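Local coordinates for protein alpha-glucosidase (Bacteroides thetaiotaomicron, PDB 5XFM) that acts as a bifunctional beta-L-arabinopyranosidase and alpha-galactosidase of glycoside hydrolase family 97 and carries a bound calcium ion, at residues 31-40 / 50-58; 549-560 / 570-580. The protein carries 1 engineered substitution. All coordinates share one frame; numbering follows the deposited sequence.

Contact 1. Residues 31-40 / 50-58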
loop_
_atom_site.group_PDB
_atom_site.type_symbol
_atom_site.label_atom_id
_atom_site.label_comp_id
_atom_site.label_asym_id
_atom_site.label_seq_id
_atom_site.Cartn_x
_atom_site.Cartn_y
_atom_site.Cartn_z
ATOM N N PHE A 31 -3.299 -0.258 30.967
ATOM C CA PHE A 31 -4.238 -0.482 32.055
ATOM C C PHE A 31 -4.661 -1.942 32.084
ATOM O O PHE A 31 -5.510 -2.363 31.297
ATOM C CB PHE A 31 -5.485 0.400 31.907
ATOM C CG PHE A 31 -5.197 1.869 31.741
ATOM C CD1 PHE A 31 -4.881 2.396 30.498
ATOM C CD2 PHE A 31 -5.290 2.730 32.826
ATOM C CE1 PHE A 31 -4.636 3.757 30.349
ATOM C CE2 PHE A 31 -5.047 4.088 32.685
ATOM C CZ PHE A 31 -4.720 4.602 31.445
ATOM N N VAL A 32 -4.094 -2.706 33.010
ATOM C CA VAL A 32 -4.413 -4.125 33.134
ATOM C C VAL A 32 -4.917 -4.495 34.523
ATOM O O VAL A 32 -5.966 -5.119 34.667
ATOM C CB VAL A 32 -3.184 -4.998 32.805
ATOM C CG1 VAL A 32 -3.505 -6.481 32.984
ATOM C CG2 VAL A 32 -2.696 -4.699 31.399
ATOM N N GLN A 33 -4.148 -4.112 35.538
ATOM C CA GLN A 33 -4.470 -4.440 36.920
ATOM C C GLN A 33 -5.836 -3.893 37.331
ATOM O O GLN A 33 -6.147 -2.728 37.093
ATOM C CB GLN A 33 -3.388 -3.905 37.871
ATOM C CG GLN A 33 -2.007 -4.566 37.755
ATOM C CD GLN A 33 -2.051 -6.081 37.914
ATOM O OE1 GLN A 33 -1.572 -6.813 37.061
ATOM N NE2 GLN A 33 -2.665 -6.552 38.990
ATOM N N ASN A 34 -6.640 -4.762 37.941
ATOM C CA ASN A 34 -7.980 -4.435 38.438
ATOM C C ASN A 34 -8.961 -3.926 37.381
ATOM O O ASN A 34 -9.996 -3.339 37.706
ATOM C CB ASN A 34 -7.865 -3.395 39.554
ATOM C CG ASN A 34 -6.918 -3.829 40.652
ATOM O OD1 ASN A 34 -5.955 -3.128 40.966
ATOM N ND2 ASN A 34 -7.180 -4.994 41.237
ATOM N N GLU A 35 -8.652 -4.184 36.118
ATOM C CA GLU A 35 -9.559 -3.830 35.038
ATOM C C GLU A 35 -10.243 -5.055 34.464
ATOM O O GLU A 35 -9.609 -6.086 34.242
ATOM C CB GLU A 35 -8.816 -3.072 33.945
ATOM C CG GLU A 35 -8.465 -1.650 34.353
ATOM C CD GLU A 35 -9.403 -1.092 35.424
ATOM O OE1 GLU A 35 -10.540 -0.687 35.087
ATOM O OE2 GLU A 35 -8.996 -1.044 36.603
ATOM N N THR A 36 -11.554 -4.950 34.279
ATOM C CA THR A 36 -12.334 -6.034 33.704
ATOM C C THR A 36 -11.807 -6.350 32.310
ATOM O O THR A 36 -11.731 -7.505 31.896
ATOM C CB THR A 36 -13.829 -5.668 33.622
ATOM O OG1 THR A 36 -14.331 -5.418 34.940
ATOM C CG2 THR A 36 -14.627 -6.792 32.979
ATOM N N LYS A 37 -11.446 -5.303 31.587
ATOM C CA LYS A 37 -10.953 -5.457 30.236
ATOM C C LYS A 37 -9.623 -4.727 30.063
ATOM O O LYS A 37 -9.560 -3.505 30.206
ATOM C CB LYS A 37 -12.013 -4.957 29.252
ATOM C CG LYS A 37 -11.652 -5.057 27.804
ATOM C CD LYS A 37 -12.914 -5.229 26.956
ATOM C CE LYS A 37 -14.047 -4.333 27.424
ATOM N NZ LYS A 37 -15.370 -4.801 26.916
ATOM N N PRO A 38 -8.547 -5.479 29.788
ATOM C CA PRO A 38 -7.231 -4.871 29.599
ATOM C C PRO A 38 -7.258 -3.856 28.464
ATOM O O PRO A 38 -7.892 -4.100 27.437
ATOM C CB PRO A 38 -6.336 -6.065 29.250
ATOM C CG PRO A 38 -7.267 -7.086 28.702
ATOM C CD PRO A 38 -8.523 -6.926 29.511
ATOM N N CYS A 39 -6.586 -2.729 28.646
ATOM C CA CYS A 39 -6.635 -1.686 27.642
ATOM C C CYS A 39 -5.379 -0.827 27.629
ATOM O O CYS A 39 -4.529 -0.943 28.502
ATOM C CB CYS A 39 -7.877 -0.814 27.860
ATOM S SG CYS A 39 -8.041 -0.155 29.536
ATOM N N TYR A 40 -5.261 0.009 26.605
ATOM C CA TYR A 40 -4.168 0.964 26.490
ATOM C C TYR A 40 -4.745 2.299 26.045
ATOM O O TYR A 40 -5.887 2.360 25.601
ATOM C CB TYR A 40 -3.109 0.471 25.501
ATOM C CG TYR A 40 -3.571 0.493 24.062
ATOM C CD1 TYR A 40 -4.411 -0.498 23.574
ATOM C CD2 TYR A 40 -3.160 1.495 23.190
ATOM C CE1 TYR A 40 -4.842 -0.491 22.265
ATOM C CE2 TYR A 40 -3.586 1.509 21.876
ATOM C CZ TYR A 40 -4.427 0.514 21.421
ATOM O OH TYR A 40 -4.860 0.518 20.120
ATOM N N LEU A 50 -5.716 8.404 21.272
ATOM C CA LEU A 50 -6.548 7.225 21.439
ATOM C C LEU A 50 -6.965 7.152 22.889
ATOM O O LEU A 50 -6.128 7.250 23.783
ATOM C CB LEU A 50 -5.804 5.943 21.054
ATOM C CG LEU A 50 -5.693 5.550 19.580
ATOM C CD1 LEU A 50 -4.563 6.321 18.926
ATOM C CD2 LEU A 50 -5.451 4.049 19.463
ATOM N N GLU A 51 -8.260 7.019 23.129
ATOM C CA GLU A 51 -8.724 6.761 24.475
ATOM C C GLU A 51 -8.532 5.289 24.800
ATOM O O GLU A 51 -7.966 4.534 24.006
ATOM C CB GLU A 51 -10.170 7.211 24.663
ATOM C CG GLU A 51 -10.332 8.700 24.395
ATOM C CD GLU A 51 -11.718 9.204 24.676
ATOM O OE1 GLU A 51 -12.686 8.562 24.227
ATOM O OE2 GLU A 51 -11.835 10.218 25.394
ATOM N N LYS A 52 -8.995 4.891 25.975
ATOM C CA LYS A 52 -8.811 3.532 26.442
ATOM C C LYS A 52 -9.345 2.518 25.431
ATOM O O LYS A 52 -10.548 2.431 25.166
ATOM C CB LYS A 52 -9.484 3.393 27.795
ATOM C CG LYS A 52 -8.728 4.182 28.862
ATOM C CD LYS A 52 -9.407 4.125 30.198
ATOM C CE LYS A 52 -9.491 2.710 30.683
ATOM N NZ LYS A 52 -9.367 2.648 32.163
ATOM N N SER A 53 -8.407 1.771 24.857
ATOM C CA SER A 53 -8.671 0.867 23.742
ATOM C C SER A 53 -8.371 -0.566 24.148
ATOM O O SER A 53 -7.340 -0.834 24.755
ATOM C CB SER A 53 -7.817 1.253 22.533
ATOM O OG SER A 53 -8.063 2.587 22.123
ATOM N N PRO A 54 -9.267 -1.496 23.809
ATOM C CA PRO A 54 -9.185 -2.863 24.329
ATOM C C PRO A 54 -7.968 -3.642 23.821
ATOM O O PRO A 54 -7.488 -3.418 22.705
ATOM C CB PRO A 54 -10.488 -3.510 23.835
ATOM C CG PRO A 54 -11.364 -2.378 23.414
ATOM C CD PRO A 54 -10.448 -1.299 22.960
ATOM N N LEU A 55 -7.465 -4.529 24.672
ATOM C CA LEU A 55 -6.390 -5.453 24.326
ATOM C C LEU A 55 -6.871 -6.874 24.550
ATOM O O LEU A 55 -7.878 -7.097 25.219
ATOM C CB LEU A 55 -5.137 -5.189 25.165
ATOM C CG LEU A 55 -4.322 -3.921 24.926
ATOM C CD1 LEU A 55 -3.328 -3.722 26.056
ATOM C CD2 LEU A 55 -3.597 -4.021 23.596
ATOM N N GLY A 56 -6.160 -7.846 23.997
ATOM C CA GLY A 56 -6.425 -9.218 24.378
ATOM C C GLY A 56 -6.901 -10.091 23.250
ATOM O O GLY A 56 -6.907 -9.676 22.087
ATOM N N MET A 57 -7.261 -11.324 23.589
ATOM C CA MET A 57 -7.690 -12.273 22.575
ATOM C C MET A 57 -8.405 -13.459 23.204
ATOM O O MET A 57 -8.296 -13.706 24.397
ATOM C CB MET A 57 -6.501 -12.752 21.743
ATOM C CG MET A 57 -5.460 -13.519 22.530
ATOM S SD MET A 57 -4.224 -14.222 21.433
ATOM C CE MET A 57 -3.603 -12.721 20.697
ATOM N N ASN A 58 -9.144 -14.172 22.373
ATOM C CA ASN A 58 -9.812 -15.411 22.720
ATOM C C ASN A 58 -9.164 -16.554 21.938
ATOM O O ASN A 58 -9.066 -16.500 20.694
ATOM C CB ASN A 58 -11.303 -15.275 22.401
ATOM C CG ASN A 58 -12.111 -16.494 22.780
ATOM O OD1 ASN A 58 -11.724 -17.260 23.646
ATOM N ND2 ASN A 58 -13.258 -16.673 22.120
#
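Tyr-40 lays its ring against Ser-53 and Leu-55 and meets Leu-50 at its far end. CG of Tyr-40 sits between the backbone N and the carbonyl carbon (chi1 70°), a choice that folds the ring back over the partner strand. Ser-53 CB then lies over one face, 3.9 Å from the Tyr-40 ring centroid, as a CH-pi contact. The CD2 methyl of Leu-55 reaches Tyr-40 CD1 at 3.6 Å, the two side chains crossing at about a right angle, while Pro-54 O lies at the ring edge, in plane. The phenol oxygen packs beside Leu-50 CD2 and hydrogen-bonds to Gly-145 O of strand 136-147, so this buried polar end is satisfied by the next strand. Leu-55 also turns CD1 toward the Cys-39 carbonyl and rests its CB on Pro-38. Lys-52 works on another side: its chain, bent at chi3 and chi4, passes CE 3.4 Å from Cys-39 SG and carries NZ over the Phe-31 face, 4.5 Å from the ring centroid, a cation-pi contact. Glu-35 lies near the same ammonium without forming a salt bridge. Backbone bonds set the register. Tyr-40 N gives to Ser-53 O, and Ser-53 N returns to Tyr-40 O at 2.7 Å. Leu-55 N reaches Pro-38 O at 2.8 Å. This is a two-stranded antiparallel beta hairpin, strands 39-44 and 47-59, in an antiparallel sheet of the N-terminal family 97 region, which belongs to the galactose mutarotase-like clan.

Contact 2. Residues 549-560 / 570-580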
loop_
_atom_site.group_PDB
_atom_site.type_symbol
_atom_site.label_atom_id
_atom_site.label_comp_id
_atom_site.label_asym_id
_atom_site.label_seq_id
_atom_site.Cartn_x
_atom_site.Cartn_y
_atom_site.Cartn_z
ATOM N N ARG A 549 12.412 10.245 -18.548
ATOM C CA ARG A 549 13.392 10.358 -17.462
ATOM C C ARG A 549 12.835 10.024 -16.085
ATOM O O ARG A 549 13.553 10.120 -15.088
ATOM C CB ARG A 549 13.981 11.771 -17.412
ATOM C CG ARG A 549 14.569 12.263 -18.722
ATOM C CD ARG A 549 15.363 13.549 -18.529
ATOM N NE ARG A 549 15.010 14.559 -19.525
ATOM C CZ ARG A 549 14.568 15.782 -19.234
ATOM N NH1 ARG A 549 14.433 16.163 -17.967
ATOM N NH2 ARG A 549 14.265 16.629 -20.210
ATOM N N VAL A 550 11.565 9.634 -16.020
ATOM C CA VAL A 550 10.921 9.383 -14.731
ATOM C C VAL A 550 11.578 8.249 -13.922
ATOM O O VAL A 550 11.869 7.171 -14.446
ATOM C CB VAL A 550 9.397 9.088 -14.927
ATOM C CG1 VAL A 550 9.163 7.754 -15.619
ATOM C CG2 VAL A 550 8.655 9.155 -13.600
ATOM N N PRO A 551 11.841 8.510 -12.633
ATOM C CA PRO A 551 12.326 7.464 -11.729
ATOM C C PRO A 551 11.165 6.699 -11.105
ATOM O O PRO A 551 10.034 7.189 -11.131
ATOM C CB PRO A 551 13.118 8.242 -10.672
ATOM C CG PRO A 551 12.687 9.688 -10.805
ATOM C CD PRO A 551 11.758 9.824 -11.976
ATOM N N THR A 552 11.428 5.501 -10.589
ATOM C CA THR A 552 10.392 4.732 -9.903
ATOM C C THR A 552 10.851 4.338 -8.493
ATOM O O THR A 552 10.095 3.740 -7.736
ATOM C CB THR A 552 9.984 3.457 -10.688
ATOM O OG1 THR A 552 11.040 2.491 -10.656
ATOM C CG2 THR A 552 9.638 3.791 -12.131
ATOM N N THR A 553 12.099 4.659 -8.157
ATOM C CA THR A 553 12.665 4.321 -6.847
ATOM C C THR A 553 13.205 5.575 -6.166
ATOM O O THR A 553 13.589 6.535 -6.834
ATOM C CB THR A 553 13.798 3.289 -6.966
ATOM O OG1 THR A 553 14.839 3.821 -7.793
ATOM C CG2 THR A 553 13.276 1.993 -7.580
ATOM N N TRP A 554 13.260 5.566 -4.838
ATOM C CA TRP A 554 13.578 6.791 -4.118
ATOM C C TRP A 554 14.532 6.591 -2.950
ATOM O O TRP A 554 14.585 5.523 -2.346
ATOM C CB TRP A 554 12.285 7.434 -3.617
ATOM C CG TRP A 554 11.232 7.525 -4.680
ATOM C CD1 TRP A 554 10.141 6.718 -4.822
ATOM C CD2 TRP A 554 11.175 8.468 -5.757
ATOM N NE1 TRP A 554 9.404 7.104 -5.913
ATOM C CE2 TRP A 554 10.015 8.177 -6.505
ATOM C CE3 TRP A 554 11.987 9.534 -6.158
ATOM C CZ2 TRP A 554 9.649 8.910 -7.634
ATOM C CZ3 TRP A 554 11.618 10.266 -7.280
ATOM C CH2 TRP A 554 10.457 9.949 -8.003
ATOM N N ASP A 555 15.300 7.630 -2.648
ATOM C CA ASP A 555 16.189 7.612 -1.499
ATOM C C ASP A 555 15.563 8.285 -0.281
ATOM O O ASP A 555 15.945 8.001 0.854
ATOM C CB ASP A 555 17.522 8.281 -1.843
ATOM C CG ASP A 555 18.390 7.410 -2.720
ATOM O OD1 ASP A 555 18.630 6.246 -2.330
ATOM O OD2 ASP A 555 18.836 7.881 -3.788
ATOM N N GLU A 556 14.590 9.158 -0.519
ATOM C CA GLU A 556 14.008 9.967 0.548
ATOM C C GLU A 556 12.695 10.623 0.107
ATOM O O GLU A 556 12.512 10.951 -1.070
ATOM C CB GLU A 556 15.003 11.039 1.002
ATOM C CG GLU A 556 14.588 11.812 2.247
ATOM C CD GLU A 556 15.513 12.980 2.537
ATOM O OE1 GLU A 556 16.598 13.052 1.915
ATOM O OE2 GLU A 556 15.147 13.831 3.378
ATOM N N THR A 557 11.777 10.793 1.054
ATOM C CA THR A 557 10.493 11.418 0.772
ATOM C C THR A 557 10.177 12.441 1.853
ATOM O O THR A 557 10.234 12.135 3.043
ATOM C CB THR A 557 9.355 10.378 0.699
ATOM O OG1 THR A 557 9.568 9.514 -0.426
ATOM C CG2 THR A 557 7.999 11.065 0.555
ATOM N N ARG A 558 9.835 13.655 1.444
ATOM C CA ARG A 558 9.506 14.693 2.408
ATOM C C ARG A 558 8.129 15.281 2.110
ATOM O O ARG A 558 7.841 15.701 0.981
ATOM C CB ARG A 558 10.590 15.775 2.419
ATOM C CG ARG A 558 11.957 15.239 2.854
ATOM C CD ARG A 558 12.635 16.080 3.934
ATOM N NE ARG A 558 13.234 17.313 3.431
ATOM C CZ ARG A 558 14.519 17.446 3.111
ATOM N NH1 ARG A 558 15.349 16.418 3.225
ATOM N NH2 ARG A 558 14.979 18.610 2.671
ATOM N N PHE A 559 7.272 15.285 3.129
ATOM C CA PHE A 559 5.962 15.915 3.033
ATOM C C PHE A 559 6.114 17.421 3.147
ATOM O O PHE A 559 6.708 17.928 4.097
ATOM C CB PHE A 559 5.020 15.371 4.111
ATOM C CG PHE A 559 3.674 16.043 4.145
ATOM C CD1 PHE A 559 2.764 15.855 3.114
ATOM C CD2 PHE A 559 3.303 16.836 5.225
ATOM C CE1 PHE A 559 1.516 16.466 3.145
ATOM C CE2 PHE A 559 2.056 17.449 5.268
ATOM C CZ PHE A 559 1.161 17.264 4.224
ATOM N N VAL A 560 5.589 18.130 2.156
ATOM C CA VAL A 560 5.711 19.580 2.095
ATOM C C VAL A 560 4.429 20.258 2.555
ATOM O O VAL A 560 4.456 21.121 3.429
ATOM C CB VAL A 560 6.048 20.045 0.666
ATOM C CG1 VAL A 560 6.288 21.544 0.638
ATOM C CG2 VAL A 560 7.264 19.295 0.139
ATOM N N LEU A 570 4.316 16.954 -2.186
ATOM C CA LEU A 570 5.435 16.212 -1.604
ATOM C C LEU A 570 6.678 16.217 -2.490
ATOM O O LEU A 570 6.589 16.327 -3.717
ATOM C CB LEU A 570 5.032 14.773 -1.259
ATOM C CG LEU A 570 4.542 13.746 -2.271
ATOM C CD1 LEU A 570 5.687 13.030 -2.994
ATOM C CD2 LEU A 570 3.677 12.748 -1.532
ATOM N N ALA A 571 7.838 16.108 -1.846
ATOM C CA ALA A 571 9.110 16.023 -2.546
ATOM C C ALA A 571 9.784 14.680 -2.308
ATOM O O ALA A 571 9.836 14.186 -1.178
ATOM C CB ALA A 571 10.027 17.156 -2.121
ATOM N N ARG A 572 10.296 14.101 -3.390
ATOM C CA ARG A 572 11.011 12.830 -3.358
ATOM C C ARG A 572 12.384 12.981 -4.005
ATOM O O ARG A 572 12.526 13.641 -5.034
ATOM C CB ARG A 572 10.210 11.734 -4.071
ATOM C CG ARG A 572 9.030 11.205 -3.281
ATOM C CD ARG A 572 8.274 10.114 -4.036
ATOM N NE ARG A 572 7.699 9.143 -3.107
ATOM C CZ ARG A 572 6.400 8.978 -2.887
ATOM N NH1 ARG A 572 5.513 9.729 -3.516
ATOM N NH2 ARG A 572 5.989 8.069 -2.015
ATOM N N ARG A 573 13.388 12.368 -3.389
ATOM C CA ARG A 573 14.760 12.465 -3.864
ATOM C C ARG A 573 15.240 11.157 -4.474
ATOM O O ARG A 573 14.954 10.079 -3.949
ATOM C CB ARG A 573 15.698 12.875 -2.719
ATOM C CG ARG A 573 17.177 12.909 -3.097
ATOM C CD ARG A 573 18.039 13.461 -1.969
ATOM N NE ARG A 573 18.029 12.618 -0.776
ATOM C CZ ARG A 573 18.822 11.565 -0.595
ATOM N NH1 ARG A 573 19.708 11.231 -1.523
ATOM N NH2 ARG A 573 18.744 10.854 0.524
ATOM N N GLN A 574 15.922 11.252 -5.615
ATOM C CA GLN A 574 16.679 10.117 -6.134
ATOM C C GLN A 574 18.109 10.556 -6.395
ATOM O O GLN A 574 18.354 11.448 -7.219
ATOM C CB GLN A 574 16.105 9.548 -7.424
ATOM C CG GLN A 574 17.011 8.438 -7.961
ATOM C CD GLN A 574 16.535 7.866 -9.270
ATOM O OE1 GLN A 574 16.634 8.521 -10.305
ATOM N NE2 GLN A 574 15.989 6.651 -9.233
ATOM N N GLY A 575 19.050 9.927 -5.700
ATOM C CA GLY A 575 20.429 10.355 -5.758
ATOM C C GLY A 575 20.532 11.768 -5.233
ATOM O O GLY A 575 20.191 12.043 -4.086
ATOM N N ASP A 576 20.960 12.680 -6.094
ATOM C CA ASP A 576 21.102 14.068 -5.698
ATOM C C ASP A 576 19.991 14.923 -6.307
ATOM O O ASP A 576 19.948 16.136 -6.099
ATOM C CB ASP A 576 22.473 14.583 -6.140
ATOM C CG ASP A 576 23.560 14.294 -5.124
ATOM O OD1 ASP A 576 23.260 14.277 -3.915
ATOM O OD2 ASP A 576 24.712 14.052 -5.544
ATOM N N THR A 577 19.077 14.281 -7.033
ATOM C CA THR A 577 18.006 15.004 -7.724
ATOM C C THR A 577 16.701 15.053 -6.935
ATOM O O THR A 577 16.152 14.009 -6.559
ATOM C CB THR A 577 17.704 14.381 -9.098
ATOM O OG1 THR A 577 18.928 14.066 -9.766
ATOM C CG2 THR A 577 16.894 15.347 -9.946
ATOM N N TRP A 578 16.186 16.260 -6.722
ATOM C CA TRP A 578 14.913 16.429 -6.025
ATOM C C TRP A 578 13.760 16.694 -6.984
ATOM O O TRP A 578 13.877 17.489 -7.931
ATOM C CB TRP A 578 14.992 17.563 -4.994
ATOM C CG TRP A 578 15.540 17.139 -3.657
ATOM C CD1 TRP A 578 16.809 17.322 -3.192
ATOM C CD2 TRP A 578 14.827 16.457 -2.612
ATOM N NE1 TRP A 578 16.932 16.797 -1.924
ATOM C CE2 TRP A 578 15.730 16.260 -1.549
ATOM C CE3 TRP A 578 13.514 15.992 -2.478
ATOM C CZ2 TRP A 578 15.361 15.623 -0.366
ATOM C CZ3 TRP A 578 13.153 15.358 -1.307
ATOM C CH2 TRP A 578 14.071 15.181 -0.264
ATOM N N TYR A 579 12.657 15.993 -6.723
ATOM C CA TYR A 579 11.412 16.127 -7.467
ATOM C C TYR A 579 10.280 16.574 -6.540
ATOM O O TYR A 579 9.873 15.826 -5.654
ATOM C CB TYR A 579 11.023 14.797 -8.123
ATOM C CG TYR A 579 12.019 14.211 -9.107
ATOM C CD1 TYR A 579 13.194 13.608 -8.671
ATOM C CD2 TYR A 579 11.755 14.213 -10.473
ATOM C CE1 TYR A 579 14.094 13.055 -9.571
ATOM C CE2 TYR A 579 12.646 13.663 -11.378
ATOM C CZ TYR A 579 13.812 13.087 -10.922
ATOM O OH TYR A 579 14.696 12.540 -11.820
ATOM N N LEU A 580 9.758 17.777 -6.739
ATOM C CA LEU A 580 8.574 18.201 -6.003
ATOM C C LEU A 580 7.340 18.084 -6.894
ATOM O O LEU A 580 7.337 18.524 -8.041
ATOM C CB LEU A 580 8.722 19.630 -5.477
ATOM C CG LEU A 580 7.535 20.074 -4.615
ATOM C CD1 LEU A 580 8.013 20.720 -3.338
ATOM C CD2 LEU A 580 6.631 21.022 -5.380
#
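Arg-573 meets Asp-555 and Glu-556 together, the two residues of a classic beta bulge. Its CB lies over the centre of the Trp-578 ring, 3.4 Å above the plane. CG stands anti to the backbone N (chi1 176°), and the chain runs out extended until it bends at chi3, where CD passes loosely by Glu-556 OE1. NE then gives a hydrogen bond of 3.1 Å to Glu-556 OE1, the core of a salt bridge; the oxygen lies in the guanidinium plane and is met on its anti side, with the carboxylate turned 72° from that plane. CZ has Asp-555 CB over one guanidinium face. NH2 adds a weak second bond to Glu-556 OE1 at 3.4 Å, and NH1 turns back to Gly-575 O at 2.7 Å. An alanine here would keep the CB over Trp-578 but is likely to leave Glu-556 OE1 without its charged mate and Gly-575 O without the NH1 bond. Glu-556 OE2 meanwhile takes Arg-558 NH1 on its syn side, tilted well out of the carboxylate plane, at 2.6 Å, so one carboxylate serves two arginines. Asp-555 OD2 accepts Gly-575 N at 2.8 Å, tying the bulge to the type II' turn that follows. Arg-572 puts CD over the centre of the Trp-554 five-membered ring (3.6 Å from its centroid) and extends its guanidinium over that face, its NH1 bound by Val-520 O and Leu-521 O. The edge of Trp-554 points at the Tyr-579 face, which Pro-551 CG also covers. The salt-bridge network of Glu-556, Arg-558 and Arg-573 thus probably damps the like charges of its arginines, while Arg-572, on the other sheet face, ties Trp-554 to the end of helix 512-521.

How the contacts relate
From the N terminus, the chain first closes contact 1, where residues 41-49 form the end of a hairpin in the galactose mutarotase-like region. It then builds a second antiparallel sheet and the parallel-stranded TIM-barrel region; the calcium ligands Glu-174, Glu-452 and Glu-458 all fall in this long interval. Only afterwards does contact 2 close its own short loop, residues 561-569, in the C-terminal sheet. The two loops follow in series, neither enclosing nor crossing the other, and the contacts do not touch: their centres are 42 Å apart and their nearest atoms about 19 Å. Contact 2 nevertheless reaches back to the N-terminal region, through Asp-555 to Ser-90 and Thr-557 to Lys-88.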